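Local atomic coordinates of AlkZ (Streptomyces sahachiroi, PDB entry 5UUJ), a protein that belongs to the AlkZ-like family of DNA glycosylases, a family of the helix-turn-helix clan. Residues W77-T82 with G92-L97; A128-G133 with D139-R144. All coordinates share one frame; numbering follows the deposited sequence.

Contact 1: residues W77-T82 with G92-L97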
loop_
_atom_site.group_PDB
_atom_site.type_symbol
_atom_site.label_atom_id
_atom_site.label_comp_id
_atom_site.label_asym_id
_atom_site.label_seq_id
_atom_site.Cartn_x
_atom_site.Cartn_y
_atom_site.Cartn_z
ATOM N N TRP A 77 6.241 -1.338 8.287
ATOM C CA TRP A 77 5.712 -2.531 7.644
ATOM C C TRP A 77 4.263 -2.733 8.053
ATOM O O TRP A 77 3.942 -2.737 9.239
ATOM C CB TRP A 77 6.565 -3.748 8.005
ATOM C CG TRP A 77 7.951 -3.645 7.462
ATOM C CD1 TRP A 77 8.440 -4.263 6.349
ATOM C CD2 TRP A 77 9.025 -2.858 7.989
ATOM N NE1 TRP A 77 9.756 -3.917 6.154
ATOM C CE2 TRP A 77 10.140 -3.055 7.148
ATOM C CE3 TRP A 77 9.155 -2.009 9.094
ATOM C CZ2 TRP A 77 11.368 -2.440 7.378
ATOM C CZ3 TRP A 77 10.375 -1.396 9.321
ATOM C CH2 TRP A 77 11.466 -1.615 8.466
ATOM N N ALA A 78 3.395 -2.879 7.057
ATOM C CA ALA A 78 1.965 -3.010 7.286
ATOM C C ALA A 78 1.390 -4.155 6.444
ATOM O O ALA A 78 1.743 -5.318 6.660
ATOM C CB ALA A 78 1.258 -1.693 6.977
HETATM N N MSE A 79 0.520 -3.830 5.488
HETATM C CA MSE A 79 -0.207 -4.850 4.730
HETATM C C MSE A 79 0.721 -5.825 4.012
HETATM O O MSE A 79 1.672 -5.417 3.342
HETATM C CB MSE A 79 -1.140 -4.198 3.709
HETATM C CG MSE A 79 -2.493 -3.802 4.283
HETATM SE SE MSE A 79 -2.377 -2.389 5.631
HETATM C CE MSE A 79 -1.624 -1.007 4.472
ATOM N N ARG A 80 0.430 -7.114 4.170
ATOM C CA ARG A 80 1.201 -8.184 3.541
ATOM C C ARG A 80 2.663 -8.167 3.995
ATOM O O ARG A 80 3.522 -8.789 3.374
ATOM C CB ARG A 80 1.112 -8.075 2.014
ATOM C CG ARG A 80 -0.324 -7.993 1.496
ATOM C CD ARG A 80 -0.401 -7.846 -0.018
ATOM N NE ARG A 80 0.335 -6.679 -0.505
ATOM C CZ ARG A 80 -0.115 -5.425 -0.478
ATOM N NH1 ARG A 80 -1.309 -5.138 0.027
ATOM N NH2 ARG A 80 0.644 -4.448 -0.954
ATOM N N GLY A 81 2.936 -7.456 5.083
ATOM C CA GLY A 81 4.276 -7.382 5.635
ATOM C C GLY A 81 5.233 -6.490 4.863
ATOM O O GLY A 81 6.428 -6.477 5.153
ATOM N N THR A 82 4.725 -5.742 3.887
ATOM C CA THR A 82 5.582 -4.882 3.074
ATOM C C THR A 82 5.651 -3.463 3.635
ATOM O O THR A 82 4.735 -3.002 4.322
ATOM C CB THR A 82 5.101 -4.809 1.611
ATOM O OG1 THR A 82 3.817 -4.184 1.554
ATOM C CG2 THR A 82 5.014 -6.200 0.996
ATOM N N GLY A 92 -2.754 2.978 13.410
ATOM C CA GLY A 92 -3.180 2.047 14.444
ATOM C C GLY A 92 -4.041 0.890 13.968
ATOM O O GLY A 92 -3.641 -0.270 14.088
ATOM N N PRO A 93 -5.233 1.195 13.433
ATOM C CA PRO A 93 -6.167 0.161 12.971
ATOM C C PRO A 93 -5.560 -0.803 11.952
ATOM O O PRO A 93 -5.826 -2.001 12.037
ATOM C CB PRO A 93 -7.302 0.976 12.352
ATOM C CG PRO A 93 -7.285 2.257 13.114
ATOM C CD PRO A 93 -5.827 2.540 13.358
ATOM N N TYR A 94 -4.760 -0.295 11.013
ATOM C CA TYR A 94 -4.112 -1.155 10.026
ATOM C C TYR A 94 -3.156 -2.132 10.701
ATOM O O TYR A 94 -3.174 -3.328 10.413
ATOM C CB TYR A 94 -3.342 -0.337 8.991
ATOM C CG TYR A 94 -4.197 0.569 8.142
ATOM C CD1 TYR A 94 -5.026 0.053 7.156
ATOM C CD2 TYR A 94 -4.160 1.946 8.317
ATOM C CE1 TYR A 94 -5.807 0.887 6.375
ATOM C CE2 TYR A 94 -4.931 2.783 7.545
ATOM C CZ TYR A 94 -5.752 2.251 6.574
ATOM O OH TYR A 94 -6.518 3.091 5.806
ATOM N N LEU A 95 -2.318 -1.608 11.590
ATOM C CA LEU A 95 -1.306 -2.413 12.263
ATOM C C LEU A 95 -1.930 -3.461 13.183
ATOM O O LEU A 95 -1.452 -4.595 13.256
ATOM C CB LEU A 95 -0.362 -1.512 13.064
ATOM C CG LEU A 95 0.505 -0.537 12.258
ATOM C CD1 LEU A 95 1.334 0.330 13.198
ATOM C CD2 LEU A 95 1.413 -1.266 11.286
ATOM N N SER A 96 -2.996 -3.076 13.880
ATOM C CA SER A 96 -3.701 -3.987 14.776
ATOM C C SER A 96 -4.211 -5.218 14.030
ATOM O O SER A 96 -4.139 -6.338 14.535
ATOM C CB SER A 96 -4.871 -3.270 15.454
ATOM O OG SER A 96 -5.624 -4.164 16.257
ATOM N N LEU A 97 -4.718 -5.005 12.822
ATOM C CA LEU A 97 -5.252 -6.098 12.022
ATOM C C LEU A 97 -4.140 -7.013 11.515
ATOM O O LEU A 97 -4.351 -8.214 11.347
ATOM C CB LEU A 97 -6.066 -5.549 10.847
ATOM C CG LEU A 97 -7.581 -5.734 10.954
ATOM C CD1 LEU A 97 -8.126 -5.107 12.225
ATOM C CD2 LEU A 97 -8.276 -5.157 9.730
#
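Met79, present as selenomethionine, meets Tyr94 in a Met-aromatic contact. Met79 SE lies 4.9 Å from the centroid of the Tyr94 ring and 55° off the ring normal, an oblique approach. The nearest ring atom is Tyr94 CD1, 3.9 Å from Met79 SE, and Tyr94 CB is almost as near. Bends at chi2 and chi3 turn the Met79 chain and bring SE to the tyrosine, with the CE methyl farther from Tyr94 CD1 than SE is. Trp230 of helix 224-232 touches both partners.

The second kind of contact comes from Leu95, one residue further along helix 91-100. Leu95 CD2 makes an apolar contact with Ala78 CB at 4.3 Å. The same methyl, Leu95 CD2, is in van der Waals contact with a backbone oxygen, Trp77 O, at 3.6 Å, so a single branch covers both backbone and side chain of the loop.

The order of elements here, helix 30-36, strand 40-41, helices 45-53 and 62-69, then strands 74-77 and 83-86, is consistent with a winged-helix unit; the 77-82 segment would then form the turn of the wing, and helix 91-100 packs on its first half, residues 77-79.

Hydrogen bonds within the loop hold its shape. Gly81 N bonds to Ala78 O in a type II turn, and this overlaps a type I' turn in which Thr82 N bonds to Met79 O; Arg80 and Gly81 both take positive phi. Met79 O accepts a second bond from Thr82 OG1 at 3.1 Å, nearly straight off the carbonyl (174°), so two donors grip one oxygen. Ala78 N to Thr82 O, 3.0 Å, pins the two ends together, while Ala78 O also receives the indole NE1 of Trp171.

Contact 2: residues A128-G133 with D139-R144; sequences AGILDG and DELVTR
With chi1 at -68°, Ile130 puts its CG2 branch anti to the backbone N and its CG1 branch anti to the carbonyl carbon, so both face the helix of Arg144 and Leu141. Arg144 bends at chi2 (-69°) and chi3 (-52°), folding its chain back alongside the isoleucine in the opposite direction. One face of the guanidinium thereby lies against Ile130 CG2, which sits 3.9 Å from Arg144 NH1 and is offset toward the rim of the group.

The same methyl, Ile130 CG2, meets Leu141 CD1 at 3.8 Å, and Leu131 CD2 reaches Leu141 CD1 at 4.0 Å, the two leucines crossing at about a right angle. Leu141 CD1 touches both residues from one side. The order helix 117-130, strand 136-137, helix 138-146 and helix 162-172, then strands 176-177 and 186-188, is consistent with that of a winged-helix unit, although helix 155-160 intervenes; this contact would join its first two helices. Leu136 of strand 136-137 touches both Ile130 and Leu131.

A water at the guanidinium edge, in its plane, adds a polar bridge: it accepts from Arg144 NH1 at 2.9 Å and donates to Ile130 O at 2.7 Å. Within the second helix, Thr143 OG1 bonds to Asp139 O at 2.7 Å, reaching it from the opposite face to Thr143 N.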
loop_
_atom_site.group_PDB
_atom_site.type_symbol
_atom_site.label_atom_id
_atom_site.label_comp_id
_atom_site.label_asym_id
_atom_site.label_seq_id
_atom_site.Cartn_x
_atom_site.Cartn_y
_atom_site.Cartn_z
ATOM N N ALA A 128 10.960 -1.673 22.313
ATOM C CA ALA A 128 10.155 -0.507 22.651
ATOM C C ALA A 128 10.899 0.400 23.627
ATOM O O ALA A 128 10.846 1.624 23.513
ATOM C CB ALA A 128 8.817 -0.934 23.238
ATOM N N GLY A 129 11.600 -0.207 24.582
ATOM C CA GLY A 129 12.348 0.546 25.574
ATOM C C GLY A 129 13.603 1.180 25.004
ATOM O O GLY A 129 13.934 2.325 25.318
ATOM N N ILE A 130 14.302 0.435 24.158
ATOM C CA ILE A 130 15.539 0.912 23.556
ATOM C C ILE A 130 15.283 2.094 22.622
ATOM O O ILE A 130 16.058 3.050 22.601
ATOM C CB ILE A 130 16.245 -0.227 22.786
ATOM C CG1 ILE A 130 16.758 -1.281 23.771
ATOM C CG2 ILE A 130 17.416 0.297 21.955
ATOM C CD1 ILE A 130 17.071 -2.620 23.134
ATOM N N LEU A 131 14.189 2.037 21.867
ATOM C CA LEU A 131 13.928 3.029 20.825
ATOM C C LEU A 131 13.098 4.225 21.299
ATOM O O LEU A 131 12.838 5.143 20.525
ATOM C CB LEU A 131 13.222 2.366 19.642
ATOM C CG LEU A 131 14.013 1.304 18.876
ATOM C CD1 LEU A 131 13.205 0.827 17.684
ATOM C CD2 LEU A 131 15.372 1.825 18.425
ATOM N N ASP A 132 12.687 4.220 22.561
ATOM C CA ASP A 132 11.897 5.321 23.097
ATOM C C ASP A 132 12.713 6.611 23.073
ATOM O O ASP A 132 13.594 6.812 23.909
ATOM C CB ASP A 132 11.430 5.009 24.521
ATOM C CG ASP A 132 10.404 6.004 25.034
ATOM O OD1 ASP A 132 9.655 5.651 25.968
ATOM O OD2 ASP A 132 10.339 7.133 24.509
ATOM N N GLY A 133 12.414 7.478 22.110
ATOM C CA GLY A 133 13.095 8.756 21.987
ATOM C C GLY A 133 14.526 8.595 21.513
ATOM O O GLY A 133 15.372 9.461 21.748
ATOM N N ASP A 139 22.107 -2.268 12.818
ATOM C CA ASP A 139 23.261 -2.813 13.521
ATOM C C ASP A 139 23.367 -2.266 14.939
ATOM O O ASP A 139 23.699 -2.998 15.869
ATOM C CB ASP A 139 24.545 -2.509 12.747
ATOM C CG ASP A 139 24.624 -3.261 11.431
ATOM O OD1 ASP A 139 24.168 -4.425 11.378
ATOM O OD2 ASP A 139 25.147 -2.688 10.451
ATOM N N GLU A 140 23.084 -0.978 15.104
ATOM C CA GLU A 140 23.124 -0.359 16.421
ATOM C C GLU A 140 22.059 -0.957 17.338
ATOM O O GLU A 140 22.317 -1.207 18.515
ATOM C CB GLU A 140 22.939 1.155 16.309
ATOM C CG GLU A 140 24.172 1.883 15.800
ATOM C CD GLU A 140 23.956 3.379 15.654
ATOM O OE1 GLU A 140 22.786 3.815 15.605
ATOM O OE2 GLU A 140 24.959 4.120 15.592
ATOM N N LEU A 141 20.866 -1.189 16.794
ATOM C CA LEU A 141 19.770 -1.758 17.573
ATOM C C LEU A 141 20.051 -3.215 17.947
ATOM O O LEU A 141 19.808 -3.633 19.082
ATOM C CB LEU A 141 18.453 -1.659 16.800
ATOM C CG LEU A 141 17.232 -2.326 17.444
ATOM C CD1 LEU A 141 16.971 -1.784 18.845
ATOM C CD2 LEU A 141 16.002 -2.150 16.570
ATOM N N VAL A 142 20.563 -3.984 16.992
ATOM C CA VAL A 142 20.871 -5.388 17.230
ATOM C C VAL A 142 21.985 -5.505 18.265
ATOM O O VAL A 142 21.975 -6.414 19.092
ATOM C CB VAL A 142 21.281 -6.107 15.924
ATOM C CG1 VAL A 142 21.870 -7.490 16.213
ATOM C CG2 VAL A 142 20.085 -6.237 14.998
ATOM N N THR A 143 22.936 -4.576 18.216
ATOM C CA THR A 143 24.045 -4.564 19.165
ATOM C C THR A 143 23.535 -4.310 20.582
ATOM O O THR A 143 24.012 -4.922 21.535
ATOM C CB THR A 143 25.097 -3.500 18.789
ATOM O OG1 THR A 143 25.675 -3.832 17.521
ATOM C CG2 THR A 143 26.208 -3.420 19.835
ATOM N N ARG A 144 22.568 -3.406 20.716
ATOM C CA ARG A 144 21.948 -3.140 22.010
ATOM C C ARG A 144 21.257 -4.394 22.536
ATOM O O ARG A 144 21.380 -4.740 23.712
ATOM C CB ARG A 144 20.937 -1.995 21.906
ATOM C CG ARG A 144 21.553 -0.605 21.822
ATOM C CD ARG A 144 22.224 -0.200 23.127
ATOM N NE ARG A 144 21.331 -0.345 24.276
ATOM C CZ ARG A 144 20.460 0.576 24.680
ATOM N NH1 ARG A 144 20.350 1.728 24.031
ATOM N NH2 ARG A 144 19.693 0.345 25.737
HETATM O O HOH W 1 18.097 3.453 24.399
#

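In the fold
From the N terminus, the chain first reaches contact 1, which closes a loop through strand 83-86 and joins the turn between strands 74-77 and 83-86 to helix 91-100. It then passes through helix 107-113 before contact 2 closes a second, shorter loop through strand 136-137, joining the end of helix 117-130 to helix 138-146. The two lie in series and neither nest nor cross; their centres are about 21 Å apart and their nearest atoms about 9 Å. The centre of contact 1, beside helices 204-219 and 224-232, is about 10 Å from the chain centre, that of contact 2 about 27 Å. Leu175 touches Trp77 of the first and Leu131 of the second.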